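Local coordinates for protein putative adhesin (Bacteroides thetaiotaomicron, PDB 4QDG) that probably serves as an outer-membrane-anchored lipoprotein of the FimB/Mfa2 family, taking part in the pili of a gut bacterium, and binds magnesium ions, at residues L17-D22 with V144-N149; D36-L41 with F78-G83; L84-S89 with N122-Y127; F91-T96 with T104-E109. All coordinates share one frame; numbering follows the deposited sequence.

Interaction 1: residues L17-D22 with V144-N149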
loop_
_atom_site.group_PDB
_atom_site.type_symbol
_atom_site.label_atom_id
_atom_site.label_comp_id
_atom_site.label_asym_id
_atom_site.label_seq_id
_atom_site.Cartn_x
_atom_site.Cartn_y
_atom_site.Cartn_z
ATOM N N LEU A 17 -12.435 11.669 -18.194
ATOM C CA LEU A 17 -11.611 11.513 -17.003
ATOM C C LEU A 17 -10.193 11.120 -17.267
ATOM O O LEU A 17 -9.934 10.198 -18.028
ATOM C CB LEU A 17 -12.232 10.483 -16.045
ATOM C CG LEU A 17 -13.665 10.745 -15.612
ATOM C CD1 LEU A 17 -14.151 9.635 -14.692
ATOM C CD2 LEU A 17 -13.798 12.106 -14.936
ATOM N N ARG A 18 -9.279 11.801 -16.568
ATOM C CA ARG A 18 -7.841 11.516 -16.521
ATOM C C ARG A 18 -7.582 10.833 -15.179
ATOM O O ARG A 18 -8.247 11.157 -14.183
ATOM C CB ARG A 18 -7.000 12.807 -16.686
ATOM C CG ARG A 18 -5.480 12.585 -16.602
ATOM C CD ARG A 18 -4.676 13.837 -16.878
ATOM N NE ARG A 18 -3.252 13.526 -17.004
ATOM C CZ ARG A 18 -2.268 14.178 -16.386
ATOM N NH1 ARG A 18 -2.542 15.205 -15.583
ATOM N NH2 ARG A 18 -1.005 13.805 -16.557
ATOM N N PHE A 19 -6.694 9.841 -15.170
ATOM C CA PHE A 19 -6.343 9.118 -13.951
ATOM C C PHE A 19 -4.857 9.300 -13.663
ATOM O O PHE A 19 -4.025 9.012 -14.524
ATOM C CB PHE A 19 -6.725 7.643 -14.064
ATOM C CG PHE A 19 -8.188 7.429 -14.334
ATOM C CD1 PHE A 19 -8.678 7.399 -15.636
ATOM C CD2 PHE A 19 -9.090 7.262 -13.286
ATOM C CE1 PHE A 19 -10.045 7.238 -15.886
ATOM C CE2 PHE A 19 -10.455 7.088 -13.546
ATOM C CZ PHE A 19 -10.921 7.089 -14.845
ATOM N N ILE A 20 -4.523 9.869 -12.505
ATOM C CA ILE A 20 -3.107 10.087 -12.153
ATOM C C ILE A 20 -2.770 9.437 -10.804
ATOM O O ILE A 20 -3.657 9.241 -9.971
ATOM C CB ILE A 20 -2.688 11.590 -12.179
ATOM C CG1 ILE A 20 -3.229 12.386 -10.987
ATOM C CG2 ILE A 20 -3.072 12.245 -13.518
ATOM C CD1 ILE A 20 -2.491 13.700 -10.696
ATOM N N TYR A 21 -1.480 9.079 -10.623
ATOM C CA TYR A 21 -0.921 8.570 -9.367
ATOM C C TYR A 21 0.390 9.334 -9.126
ATOM O O TYR A 21 1.461 8.898 -9.544
ATOM C CB TYR A 21 -0.765 7.028 -9.342
ATOM C CG TYR A 21 0.166 6.505 -8.258
ATOM C CD1 TYR A 21 -0.057 6.796 -6.908
ATOM C CD2 TYR A 21 1.311 5.776 -8.586
ATOM C CE1 TYR A 21 0.830 6.360 -5.913
ATOM C CE2 TYR A 21 2.190 5.322 -7.600
ATOM C CZ TYR A 21 1.938 5.606 -6.265
ATOM O OH TYR A 21 2.813 5.137 -5.308
ATOM N N ASP A 22 0.274 10.521 -8.525
ATOM C CA ASP A 22 1.416 11.368 -8.176
ATOM C C ASP A 22 1.598 11.415 -6.622
ATOM O O ASP A 22 2.526 12.053 -6.152
ATOM C CB ASP A 22 1.303 12.788 -8.812
ATOM C CG ASP A 22 0.311 13.772 -8.214
ATOM O OD1 ASP A 22 -0.229 13.491 -7.117
ATOM O OD2 ASP A 22 0.121 14.855 -8.806
ATOM N N VAL A 144 -8.845 12.199 -11.680
ATOM C CA VAL A 144 -8.982 11.356 -10.503
ATOM C C VAL A 144 -7.577 11.112 -9.996
ATOM O O VAL A 144 -6.777 10.437 -10.658
ATOM C CB VAL A 144 -9.752 10.038 -10.738
ATOM C CG1 VAL A 144 -9.942 9.309 -9.406
ATOM C CG2 VAL A 144 -11.101 10.292 -11.435
ATOM N N GLU A 145 -7.266 11.747 -8.867
ATOM C CA GLU A 145 -5.976 11.672 -8.215
ATOM C C GLU A 145 -5.992 10.469 -7.295
ATOM O O GLU A 145 -6.827 10.374 -6.394
ATOM C CB GLU A 145 -5.675 12.976 -7.464
ATOM C CG GLU A 145 -5.841 14.211 -8.333
ATOM C CD GLU A 145 -5.326 15.496 -7.718
ATOM O OE1 GLU A 145 -4.342 15.438 -6.942
ATOM O OE2 GLU A 145 -5.859 16.570 -8.081
HETATM N N MSE A 146 -5.112 9.508 -7.574
HETATM C CA MSE A 146 -5.124 8.261 -6.840
HETATM C C MSE A 146 -3.956 8.061 -5.879
HETATM O O MSE A 146 -2.892 8.672 -6.030
HETATM C CB MSE A 146 -5.204 7.119 -7.823
HETATM C CG MSE A 146 -6.503 7.200 -8.617
HETATM SE SE MSE A 146 -6.549 5.876 -9.933
HETATM C CE MSE A 146 -7.145 4.373 -8.812
HETATM N N MSE A 147 -4.199 7.207 -4.863
HETATM C CA MSE A 147 -3.185 6.850 -3.884
HETATM C C MSE A 147 -2.980 5.350 -3.873
HETATM O O MSE A 147 -3.847 4.631 -4.324
HETATM C CB MSE A 147 -3.507 7.377 -2.484
HETATM C CG MSE A 147 -4.741 6.759 -1.836
HETATM SE SE MSE A 147 -4.676 7.064 0.083
HETATM C CE MSE A 147 -3.754 5.557 0.483
ATOM N N LYS A 148 -1.817 4.897 -3.383
ATOM C CA LYS A 148 -1.451 3.487 -3.289
ATOM C C LYS A 148 -1.741 3.004 -1.852
ATOM O O LYS A 148 -1.327 3.653 -0.893
ATOM C CB LYS A 148 0.036 3.337 -3.670
ATOM C CG LYS A 148 0.540 1.906 -3.722
ATOM C CD LYS A 148 1.944 1.858 -4.254
ATOM C CE LYS A 148 2.514 0.462 -4.265
ATOM N NZ LYS A 148 3.979 0.507 -4.554
ATOM N N ASN A 149 -2.469 1.896 -1.708
ATOM C CA ASN A 149 -2.855 1.344 -0.396
ATOM C C ASN A 149 -1.918 0.251 0.102
ATOM O O ASN A 149 -1.990 -0.092 1.280
ATOM C CB ASN A 149 -4.279 0.740 -0.448
ATOM C CG ASN A 149 -5.383 1.758 -0.579
ATOM O OD1 ASN A 149 -5.263 2.896 -0.152
ATOM N ND2 ASN A 149 -6.521 1.336 -1.086
HETATM O O HOH W 1 -2.353 11.090 -7.379
HETATM O O HOH W 2 -2.518 13.491 -5.912
HETATM O O HOH W 3 -1.963 16.498 -8.132
#
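Phe19 and Val144 lie side by side and point the same way, as expected of partners in a parallel beta bridge. Phe19 CD2 comes 3.8 Å from Val144 CB, which meets the ring obliquely. Strand alternation puts both side chains on one face of the sheet, and chi1 of Phe19 (-58°) sets CG beside the backbone N, with CD2 and CE2 lying along the valine. The next pair, Ile20 and Glu145, repeats the side-by-side relation on the other face, where Ile20 CD1 touches the aliphatic CG of Glu145 at 4.1 Å. The register is fixed by three backbone bonds: Val144 N to Arg18 O (2.8 Å), Ile20 N to Val144 O (3.0 Å) and Met146 N to Ile20 O, the last somewhat bent at 153°. Beyond them Tyr21 turns its ring so that the carbonyl oxygen of Met146 sits in plane at the edge, 3.5 Å from Tyr21 CD1, and its OH lies 3.6 Å from Lys148 CD. The carboxylates of Asp22 and Glu145, like charges 4.6 Å apart between OD1 and OE1, are joined through two bridging waters, which would probably ease their repulsion. Strand 15-20 thus runs parallel to strand 140-159 and pairs antiparallel with strand 67-70, while Phe19 packs on Leu38 and Leu40 of strand 38-44 and Val144 rests on Ala80 of strand 75-82.

Interaction 2: residues D36-L41 with F78-G83. With MG (magnesium ion), chain C.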
loop_
_atom_site.group_PDB
_atom_site.type_symbol
_atom_site.label_atom_id
_atom_site.label_comp_id
_atom_site.label_asym_id
_atom_site.label_seq_id
_atom_site.Cartn_x
_atom_site.Cartn_y
_atom_site.Cartn_z
ATOM N N ASP A 36 -2.162 -1.178 -13.964
ATOM C CA ASP A 36 -2.393 -2.087 -15.096
ATOM C C ASP A 36 -3.887 -2.460 -15.308
ATOM O O ASP A 36 -4.228 -3.074 -16.318
ATOM C CB ASP A 36 -1.575 -3.388 -14.862
ATOM C CG ASP A 36 -2.023 -4.265 -13.684
ATOM O OD1 ASP A 36 -2.599 -3.719 -12.714
ATOM O OD2 ASP A 36 -1.788 -5.491 -13.731
ATOM N N CYS A 37 -4.751 -2.163 -14.331
ATOM C CA CYS A 37 -6.177 -2.451 -14.424
ATOM C C CYS A 37 -6.939 -1.399 -13.648
ATOM O O CYS A 37 -6.542 -1.004 -12.557
ATOM C CB CYS A 37 -6.521 -3.869 -13.969
ATOM S SG CYS A 37 -6.058 -4.242 -12.253
ATOM N N LEU A 38 -8.003 -0.893 -14.252
ATOM C CA LEU A 38 -8.757 0.188 -13.672
ATOM C C LEU A 38 -10.240 -0.149 -13.578
ATOM O O LEU A 38 -10.819 -0.669 -14.521
ATOM C CB LEU A 38 -8.511 1.423 -14.559
ATOM C CG LEU A 38 -9.231 2.729 -14.254
ATOM C CD1 LEU A 38 -8.816 3.304 -12.883
ATOM C CD2 LEU A 38 -8.955 3.701 -15.350
ATOM N N THR A 39 -10.833 0.144 -12.419
ATOM C CA THR A 39 -12.248 -0.029 -12.161
ATOM C C THR A 39 -12.774 1.353 -11.874
ATOM O O THR A 39 -12.363 1.970 -10.893
ATOM C CB THR A 39 -12.504 -1.030 -11.004
ATOM O OG1 THR A 39 -11.953 -2.303 -11.324
ATOM C CG2 THR A 39 -13.997 -1.195 -10.691
ATOM N N LEU A 40 -13.676 1.843 -12.709
ATOM C CA LEU A 40 -14.262 3.178 -12.524
ATOM C C LEU A 40 -15.775 3.024 -12.241
ATOM O O LEU A 40 -16.506 2.427 -13.032
ATOM C CB LEU A 40 -13.974 4.064 -13.765
ATOM C CG LEU A 40 -14.389 5.550 -13.747
ATOM C CD1 LEU A 40 -15.888 5.726 -14.015
ATOM C CD2 LEU A 40 -13.890 6.306 -12.508
ATOM N N LEU A 41 -16.224 3.563 -11.108
ATOM C CA LEU A 41 -17.622 3.494 -10.672
ATOM C C LEU A 41 -18.284 4.853 -10.762
ATOM O O LEU A 41 -17.672 5.860 -10.399
ATOM C CB LEU A 41 -17.719 2.964 -9.236
ATOM C CG LEU A 41 -17.087 1.605 -8.988
ATOM C CD1 LEU A 41 -16.620 1.508 -7.585
ATOM C CD2 LEU A 41 -18.037 0.492 -9.305
ATOM N N PHE A 78 -17.437 9.981 -8.953
ATOM C CA PHE A 78 -16.697 8.872 -9.543
ATOM C C PHE A 78 -15.718 8.266 -8.576
ATOM O O PHE A 78 -15.014 8.997 -7.893
ATOM C CB PHE A 78 -15.932 9.361 -10.778
ATOM C CG PHE A 78 -16.824 9.947 -11.837
ATOM C CD1 PHE A 78 -17.441 9.128 -12.784
ATOM C CD2 PHE A 78 -17.023 11.324 -11.911
ATOM C CE1 PHE A 78 -18.261 9.676 -13.775
ATOM C CE2 PHE A 78 -17.824 11.869 -12.916
ATOM C CZ PHE A 78 -18.445 11.042 -13.836
ATOM N N VAL A 79 -15.646 6.941 -8.529
ATOM C CA VAL A 79 -14.699 6.242 -7.669
ATOM C C VAL A 79 -13.843 5.382 -8.555
ATOM O O VAL A 79 -14.375 4.630 -9.361
ATOM C CB VAL A 79 -15.374 5.438 -6.504
ATOM C CG1 VAL A 79 -14.322 4.770 -5.627
ATOM C CG2 VAL A 79 -16.264 6.342 -5.649
ATOM N N ALA A 80 -12.516 5.511 -8.435
ATOM C CA ALA A 80 -11.570 4.698 -9.213
ATOM C C ALA A 80 -10.781 3.766 -8.327
ATOM O O ALA A 80 -10.361 4.138 -7.216
ATOM C CB ALA A 80 -10.602 5.578 -9.996
ATOM N N TYR A 81 -10.590 2.536 -8.830
ATOM C CA TYR A 81 -9.752 1.537 -8.177
ATOM C C TYR A 81 -8.757 1.030 -9.147
ATOM O O TYR A 81 -9.107 0.785 -10.295
ATOM C CB TYR A 81 -10.544 0.352 -7.612
ATOM C CG TYR A 81 -11.352 0.658 -6.371
ATOM C CD1 TYR A 81 -10.765 0.644 -5.110
ATOM C CD2 TYR A 81 -12.711 0.907 -6.451
ATOM C CE1 TYR A 81 -11.514 0.898 -3.961
ATOM C CE2 TYR A 81 -13.474 1.138 -5.309
ATOM C CZ TYR A 81 -12.874 1.124 -4.066
ATOM O OH TYR A 81 -13.640 1.368 -2.960
ATOM N N GLY A 82 -7.531 0.865 -8.680
ATOM C CA GLY A 82 -6.455 0.256 -9.439
ATOM C C GLY A 82 -6.082 -1.048 -8.765
ATOM O O GLY A 82 -6.018 -1.109 -7.538
ATOM N N GLY A 83 -5.890 -2.108 -9.545
ATOM C CA GLY A 83 -5.493 -3.400 -8.998
ATOM C C GLY A 83 -6.596 -4.308 -8.502
ATOM O O GLY A 83 -6.317 -5.261 -7.777
HETATM MG MG MG C . -3.791 -5.486 -12.113
HETATM O O HOH W 4 -9.181 -1.974 -10.914
#
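Leu41 reaches across to Val79 and Tyr81, and can be followed outward atom by atom. Its CB lies 3.7 Å from Val79 O, the same oxygen that accepts the backbone bond from Leu41 N; CG is slightly farther from that oxygen, at 4.1 Å. The tip, CD1, comes to the edge of the Tyr81 ring, in its plane and 3.9 Å from Tyr81 CE2. Strand alternation gives Leu41 the same face as Thr39, Val79 and Tyr81, and chi1 (-57°) together with chi2 leads CD1 to the tyrosine. The strands 38-41 and 78-82 are antiparallel, their axes 165° apart, and belong to a fimbrillin-type beta domain of the transthyretin clan. Thr39 with Tyr81 and Leu41 with Val79 are the hydrogen-bonded pairs; Leu40 with Ala80 is a non-hydrogen-bonded one, its side chains on the other face, where Leu40 CD1 meets Phe78 CD1. At the end of the pairing Gly83 N donates a longer bond of 3.3 Å to Cys37 O, tilted 34° from the carbonyl plane. Just before strand 38-44 the chain binds magnesium through both Asp36 oxygens (OD1 at 2.2 Å) and Cys37 SG at 2.6 Å, with Cys86 and His124 completing the site.

Interaction 3: residues L84-S89 with N122-Y127. With MG (magnesium ion), chain C.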
loop_
_atom_site.group_PDB
_atom_site.type_symbol
_atom_site.label_atom_id
_atom_site.label_comp_id
_atom_site.label_asym_id
_atom_site.label_seq_id
_atom_site.Cartn_x
_atom_site.Cartn_y
_atom_site.Cartn_z
ATOM N N LEU A 84 -7.847 -4.021 -8.878
ATOM C CA LEU A 84 -9.025 -4.812 -8.515
ATOM C C LEU A 84 -9.517 -5.685 -9.663
ATOM O O LEU A 84 -10.097 -6.728 -9.404
ATOM C CB LEU A 84 -10.188 -3.887 -8.107
ATOM C CG LEU A 84 -10.502 -3.645 -6.650
ATOM C CD1 LEU A 84 -11.900 -3.148 -6.509
ATOM C CD2 LEU A 84 -10.422 -4.894 -5.846
ATOM N N ALA A 85 -9.339 -5.223 -10.920
ATOM C CA ALA A 85 -9.882 -5.821 -12.147
ATOM C C ALA A 85 -9.108 -7.003 -12.728
ATOM O O ALA A 85 -9.754 -7.973 -13.120
ATOM C CB ALA A 85 -10.027 -4.755 -13.225
ATOM N N CYS A 86 -7.770 -6.920 -12.861
ATOM C CA CYS A 86 -7.021 -8.018 -13.496
ATOM C C CYS A 86 -6.958 -9.281 -12.609
ATOM O O CYS A 86 -7.333 -9.240 -11.435
ATOM C CB CYS A 86 -5.631 -7.576 -13.956
ATOM S SG CYS A 86 -4.404 -7.423 -12.636
ATOM N N ASN A 87 -6.535 -10.411 -13.212
ATOM C CA ASN A 87 -6.421 -11.723 -12.562
ATOM C C ASN A 87 -5.318 -11.757 -11.474
ATOM O O ASN A 87 -5.365 -12.626 -10.599
ATOM C CB ASN A 87 -6.177 -12.830 -13.613
ATOM C CG ASN A 87 -5.014 -12.591 -14.560
ATOM O OD1 ASN A 87 -4.998 -11.642 -15.353
ATOM N ND2 ASN A 87 -4.040 -13.484 -14.541
ATOM N N LYS A 88 -4.347 -10.812 -11.519
ATOM C CA LYS A 88 -3.245 -10.705 -10.545
ATOM C C LYS A 88 -3.716 -10.177 -9.162
ATOM O O LYS A 88 -3.025 -10.395 -8.165
ATOM C CB LYS A 88 -2.127 -9.781 -11.067
ATOM C CG LYS A 88 -1.543 -10.098 -12.427
ATOM C CD LYS A 88 -0.665 -8.929 -12.868
ATOM C CE LYS A 88 -0.291 -9.003 -14.329
ATOM N NZ LYS A 88 0.470 -7.802 -14.767
ATOM N N SER A 89 -4.882 -9.490 -9.122
ATOM C CA SER A 89 -5.487 -8.836 -7.959
ATOM C C SER A 89 -5.382 -9.606 -6.628
ATOM O O SER A 89 -5.554 -10.824 -6.576
ATOM C CB SER A 89 -6.952 -8.523 -8.222
ATOM O OG SER A 89 -7.414 -7.636 -7.222
ATOM N N ASN A 122 3.054 -11.761 -1.887
ATOM C CA ASN A 122 3.492 -10.466 -2.408
ATOM C C ASN A 122 2.269 -9.833 -3.095
ATOM O O ASN A 122 1.880 -10.261 -4.186
ATOM C CB ASN A 122 4.697 -10.631 -3.354
ATOM C CG ASN A 122 5.301 -9.336 -3.798
ATOM O OD1 ASN A 122 4.960 -8.260 -3.311
ATOM N ND2 ASN A 122 6.260 -9.412 -4.692
ATOM N N LEU A 123 1.623 -8.878 -2.408
ATOM C CA LEU A 123 0.351 -8.299 -2.826
ATOM C C LEU A 123 0.473 -7.421 -4.048
ATOM O O LEU A 123 1.418 -6.633 -4.183
ATOM C CB LEU A 123 -0.341 -7.503 -1.682
ATOM C CG LEU A 123 -0.449 -8.168 -0.291
ATOM C CD1 LEU A 123 -1.065 -7.213 0.719
ATOM C CD2 LEU A 123 -1.230 -9.490 -0.332
ATOM N N HIS A 124 -0.522 -7.560 -4.934
ATOM C CA HIS A 124 -0.676 -6.750 -6.146
ATOM C C HIS A 124 -1.129 -5.353 -5.688
ATOM O O HIS A 124 -2.022 -5.245 -4.849
ATOM C CB HIS A 124 -1.701 -7.428 -7.084
ATOM C CG HIS A 124 -1.898 -6.778 -8.432
ATOM N ND1 HIS A 124 -0.879 -6.736 -9.381
ATOM C CD2 HIS A 124 -3.027 -6.269 -8.991
ATOM C CE1 HIS A 124 -1.404 -6.142 -10.446
ATOM N NE2 HIS A 124 -2.692 -5.850 -10.258
ATOM N N GLY A 125 -0.486 -4.311 -6.203
ATOM C CA GLY A 125 -0.792 -2.921 -5.872
ATOM C C GLY A 125 -2.273 -2.598 -5.873
ATOM O O GLY A 125 -3.008 -3.041 -6.761
ATOM N N LEU A 126 -2.731 -1.901 -4.825
ATOM C CA LEU A 126 -4.119 -1.460 -4.713
ATOM C C LEU A 126 -4.109 0.052 -4.707
ATOM O O LEU A 126 -3.376 0.662 -3.931
ATOM C CB LEU A 126 -4.840 -2.047 -3.474
ATOM C CG LEU A 126 -6.315 -1.645 -3.320
ATOM C CD1 LEU A 126 -7.175 -2.293 -4.416
ATOM C CD2 LEU A 126 -6.833 -1.989 -1.934
ATOM N N TYR A 127 -4.858 0.654 -5.636
ATOM C CA TYR A 127 -4.924 2.106 -5.810
ATOM C C TYR A 127 -6.353 2.590 -5.684
ATOM O O TYR A 127 -7.290 1.847 -5.960
ATOM C CB TYR A 127 -4.305 2.535 -7.155
ATOM C CG TYR A 127 -2.851 2.134 -7.301
ATOM C CD1 TYR A 127 -2.497 0.847 -7.699
ATOM C CD2 TYR A 127 -1.827 3.043 -7.052
ATOM C CE1 TYR A 127 -1.162 0.460 -7.807
ATOM C CE2 TYR A 127 -0.484 2.686 -7.224
ATOM C CZ TYR A 127 -0.155 1.385 -7.577
ATOM O OH TYR A 127 1.161 1.003 -7.725
HETATM MG MG MG C . -3.791 -5.486 -12.113
#
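Lys88 lays its CB over one face of the His124 imidazole, a CH-pi contact 3.8 Å from the ring centroid and only 13° off the ring normal. CB covers the face, while Lys88 CD, farther along the extended chain, passes obliquely beside His124 CE1 at 3.8 Å, and NZ makes a weak hydrogen bond to Asp36 OD2. The carbonyl of the same lysine adds a second touch, Lys88 O lying 3.4 Å from His124 CB. The histidine is swung toward the facing loop by its first torsion (chi1 -175°), CG being anti to the backbone N, and presents NE2 to the magnesium at 2.2 Å. Cys86 SG meets the ion at 2.1 Å, and the two ligand atoms, SG and NE2, are 3.3 Å apart. Asp36 and Cys37 supply the other protein ligands, making a metal site that ties together loops at the ends of strands 38-44, 75-82 and 127-137. Residues Cys86 to Ser89 form a type I beta turn, whose closing bond from Ser89 N to Cys86 O is weak; the turn brings Cys86 SG to the metal and Lys88 CB over the ring face. Away from the metal, Leu84 CG packs on Leu126 CD1 at 4.2 Å, and both leucines also touch Phe91. Ser89 OG is hydrogen-bonded to Gly83 O.

Interaction 4: residues F91-T96 with T104-E109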
loop_
_atom_site.group_PDB
_atom_site.type_symbol
_atom_site.label_atom_id
_atom_site.label_comp_id
_atom_site.label_asym_id
_atom_site.label_seq_id
_atom_site.Cartn_x
_atom_site.Cartn_y
_atom_site.Cartn_z
ATOM N N PHE A 91 -7.095 -8.056 -3.862
ATOM C CA PHE A 91 -8.262 -7.569 -3.132
ATOM C C PHE A 91 -9.580 -7.829 -3.881
ATOM O O PHE A 91 -9.576 -8.127 -5.077
ATOM C CB PHE A 91 -8.099 -6.068 -2.821
ATOM C CG PHE A 91 -6.961 -5.723 -1.878
ATOM C CD1 PHE A 91 -5.641 -5.701 -2.328
ATOM C CD2 PHE A 91 -7.212 -5.389 -0.554
ATOM C CE1 PHE A 91 -4.595 -5.403 -1.464
ATOM C CE2 PHE A 91 -6.164 -5.067 0.310
ATOM C CZ PHE A 91 -4.862 -5.069 -0.153
ATOM N N LEU A 92 -10.703 -7.752 -3.157
ATOM C CA LEU A 92 -12.028 -7.976 -3.742
ATOM C C LEU A 92 -13.015 -6.925 -3.299
ATOM O O LEU A 92 -12.989 -6.490 -2.146
ATOM C CB LEU A 92 -12.603 -9.358 -3.330
ATOM C CG LEU A 92 -11.828 -10.626 -3.689
ATOM C CD1 LEU A 92 -12.305 -11.801 -2.864
ATOM C CD2 LEU A 92 -11.975 -10.954 -5.157
HETATM N N MSE A 93 -13.924 -6.549 -4.202
HETATM C CA MSE A 93 -15.041 -5.685 -3.873
HETATM C C MSE A 93 -16.006 -6.506 -3.063
HETATM O O MSE A 93 -16.247 -7.670 -3.381
HETATM C CB MSE A 93 -15.706 -5.138 -5.126
HETATM C CG MSE A 93 -15.426 -3.695 -5.330
HETATM SE SE MSE A 93 -15.913 -3.246 -7.138
HETATM C CE MSE A 93 -15.118 -1.562 -7.169
ATOM N N LYS A 94 -16.515 -5.926 -2.000
ATOM C CA LYS A 94 -17.402 -6.602 -1.058
ATOM C C LYS A 94 -18.681 -5.781 -0.848
ATOM O O LYS A 94 -18.632 -4.605 -0.471
ATOM C CB LYS A 94 -16.631 -6.802 0.265
ATOM C CG LYS A 94 -17.246 -7.767 1.258
ATOM C CD LYS A 94 -16.494 -7.696 2.582
ATOM C CE LYS A 94 -17.160 -8.494 3.679
ATOM N NZ LYS A 94 -16.514 -8.255 4.993
ATOM N N TYR A 95 -19.816 -6.397 -1.132
ATOM C CA TYR A 95 -21.131 -5.789 -0.919
ATOM C C TYR A 95 -21.831 -6.588 0.160
ATOM O O TYR A 95 -21.663 -7.817 0.233
ATOM C CB TYR A 95 -21.967 -5.722 -2.220
ATOM C CG TYR A 95 -21.602 -4.583 -3.148
ATOM C CD1 TYR A 95 -22.020 -3.280 -2.885
ATOM C CD2 TYR A 95 -20.899 -4.817 -4.327
ATOM C CE1 TYR A 95 -21.693 -2.225 -3.742
ATOM C CE2 TYR A 95 -20.581 -3.774 -5.202
ATOM C CZ TYR A 95 -20.989 -2.479 -4.911
ATOM O OH TYR A 95 -20.683 -1.441 -5.767
ATOM N N THR A 96 -22.556 -5.893 1.047
ATOM C CA THR A 96 -23.255 -6.562 2.147
ATOM C C THR A 96 -24.634 -7.020 1.633
ATOM O O THR A 96 -25.437 -6.169 1.201
ATOM C CB THR A 96 -23.328 -5.660 3.403
ATOM O OG1 THR A 96 -22.024 -5.156 3.692
ATOM C CG2 THR A 96 -23.860 -6.399 4.631
ATOM N N THR A 104 -21.834 4.757 -0.542
ATOM C CA THR A 104 -21.489 4.489 0.859
ATOM C C THR A 104 -21.607 2.987 1.246
ATOM O O THR A 104 -21.244 2.619 2.369
ATOM C CB THR A 104 -22.315 5.392 1.795
ATOM O OG1 THR A 104 -23.695 5.081 1.683
ATOM C CG2 THR A 104 -22.097 6.881 1.525
ATOM N N ASP A 105 -22.026 2.123 0.312
ATOM C CA ASP A 105 -22.181 0.688 0.574
ATOM C C ASP A 105 -20.969 -0.128 0.100
ATOM O O ASP A 105 -20.870 -1.326 0.385
ATOM C CB ASP A 105 -23.482 0.165 -0.076
ATOM C CG ASP A 105 -24.730 0.861 0.452
ATOM O OD1 ASP A 105 -24.863 0.985 1.692
ATOM O OD2 ASP A 105 -25.539 1.333 -0.371
ATOM N N LEU A 106 -20.042 0.497 -0.589
ATOM C CA LEU A 106 -18.896 -0.246 -1.043
ATOM C C LEU A 106 -17.821 -0.424 0.044
ATOM O O LEU A 106 -17.536 0.464 0.859
ATOM C CB LEU A 106 -18.297 0.397 -2.297
ATOM C CG LEU A 106 -17.321 -0.437 -3.124
ATOM C CD1 LEU A 106 -17.833 -1.887 -3.361
ATOM C CD2 LEU A 106 -17.047 0.250 -4.420
ATOM N N GLN A 107 -17.292 -1.649 0.058
ATOM C CA GLN A 107 -16.188 -2.148 0.832
ATOM C C GLN A 107 -15.271 -2.931 -0.090
ATOM O O GLN A 107 -15.760 -3.539 -1.051
ATOM C CB GLN A 107 -16.670 -3.040 1.978
ATOM C CG GLN A 107 -17.391 -2.281 3.068
ATOM C CD GLN A 107 -17.753 -3.138 4.244
ATOM O OE1 GLN A 107 -17.480 -4.341 4.305
ATOM N NE2 GLN A 107 -18.389 -2.528 5.211
ATOM N N VAL A 108 -13.948 -2.908 0.200
ATOM C CA VAL A 108 -12.885 -3.665 -0.461
ATOM C C VAL A 108 -12.141 -4.428 0.644
ATOM O O VAL A 108 -11.724 -3.843 1.651
ATOM C CB VAL A 108 -11.948 -2.785 -1.342
ATOM C CG1 VAL A 108 -10.697 -3.530 -1.799
ATOM C CG2 VAL A 108 -12.705 -2.254 -2.540
ATOM N N GLU A 109 -11.993 -5.738 0.461
ATOM C CA GLU A 109 -11.303 -6.582 1.420
ATOM C C GLU A 109 -10.199 -7.365 0.752
ATOM O O GLU A 109 -10.335 -7.737 -0.405
ATOM C CB GLU A 109 -12.299 -7.557 2.074
ATOM C CG GLU A 109 -11.812 -8.083 3.420
ATOM C CD GLU A 109 -12.570 -9.253 4.016
ATOM O OE1 GLU A 109 -13.822 -9.239 3.982
ATOM O OE2 GLU A 109 -11.903 -10.167 4.557
HETATM O O HOH W 5 -23.651 -3.205 0.855
#
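The Tyr95 ring carries Leu106 CD1 on one face, 3.6 Å above its plane and offset toward the rim, a CH-pi contact whose nearest ring atom is Tyr95 CZ. The same methyl lies 3.6 Å from Met93 CG, so Leu106 CD1 is wedged between a tyrosine and a selenomethionine. In Leu106, chi1 (-164°) together with chi2 brings CD1 over the ring. The Phe91 ring is approached obliquely by Val108 CG1 and the Glu109 carbonyl, with Phe91 CB 3.8 Å from that methyl. Strands 91-94 and 107-109 run antiparallel at 150°, pairing Leu92 with Glu109 and Lys94 with Gln107 through backbone bonds. Lys94 N to Gln107 O is short at 2.7 Å, but Gln107 N to Lys94 O stretches to 3.3 Å and bends to 139°. On the face holding Lys94, Gln107 and Glu109, the fully extended lysine crosses to the glutamate, and Lys94 NZ forms a salt bridge with Glu109 OE1 at 3.0 Å. The two faces therefore differ in kind: apolar groups from Met93, Leu106 and Val108 meet Tyr81 of the neighbouring sheet, while the opposite charges of Lys94 and Glu109 probably neutralise one another on the partly exposed side.

Overall arrangement
Interactions 1 and 2 are buried strand pairings, parallel in the first and antiparallel in the second, and they share one apolar interior, where Met146 CE lies 3.5 Å from Gly82 N and 3.6 Å from Ala80 O. Interaction 3 is a surface contact between loops with no hydrogen bond across it; the shared magnesium ion, with ligands from interactions 2 and 3, links the loops instead. Gly82 O and Tyr127 N are joined by a backbone hydrogen bond. Interaction 4, partly buried, belongs to a separate small sheet whose apolar face covers Leu41 and Tyr81 of interaction 2, and it alone has a direct salt bridge. Interactions 1 and 4 do not touch, their centres about 19 Å apart.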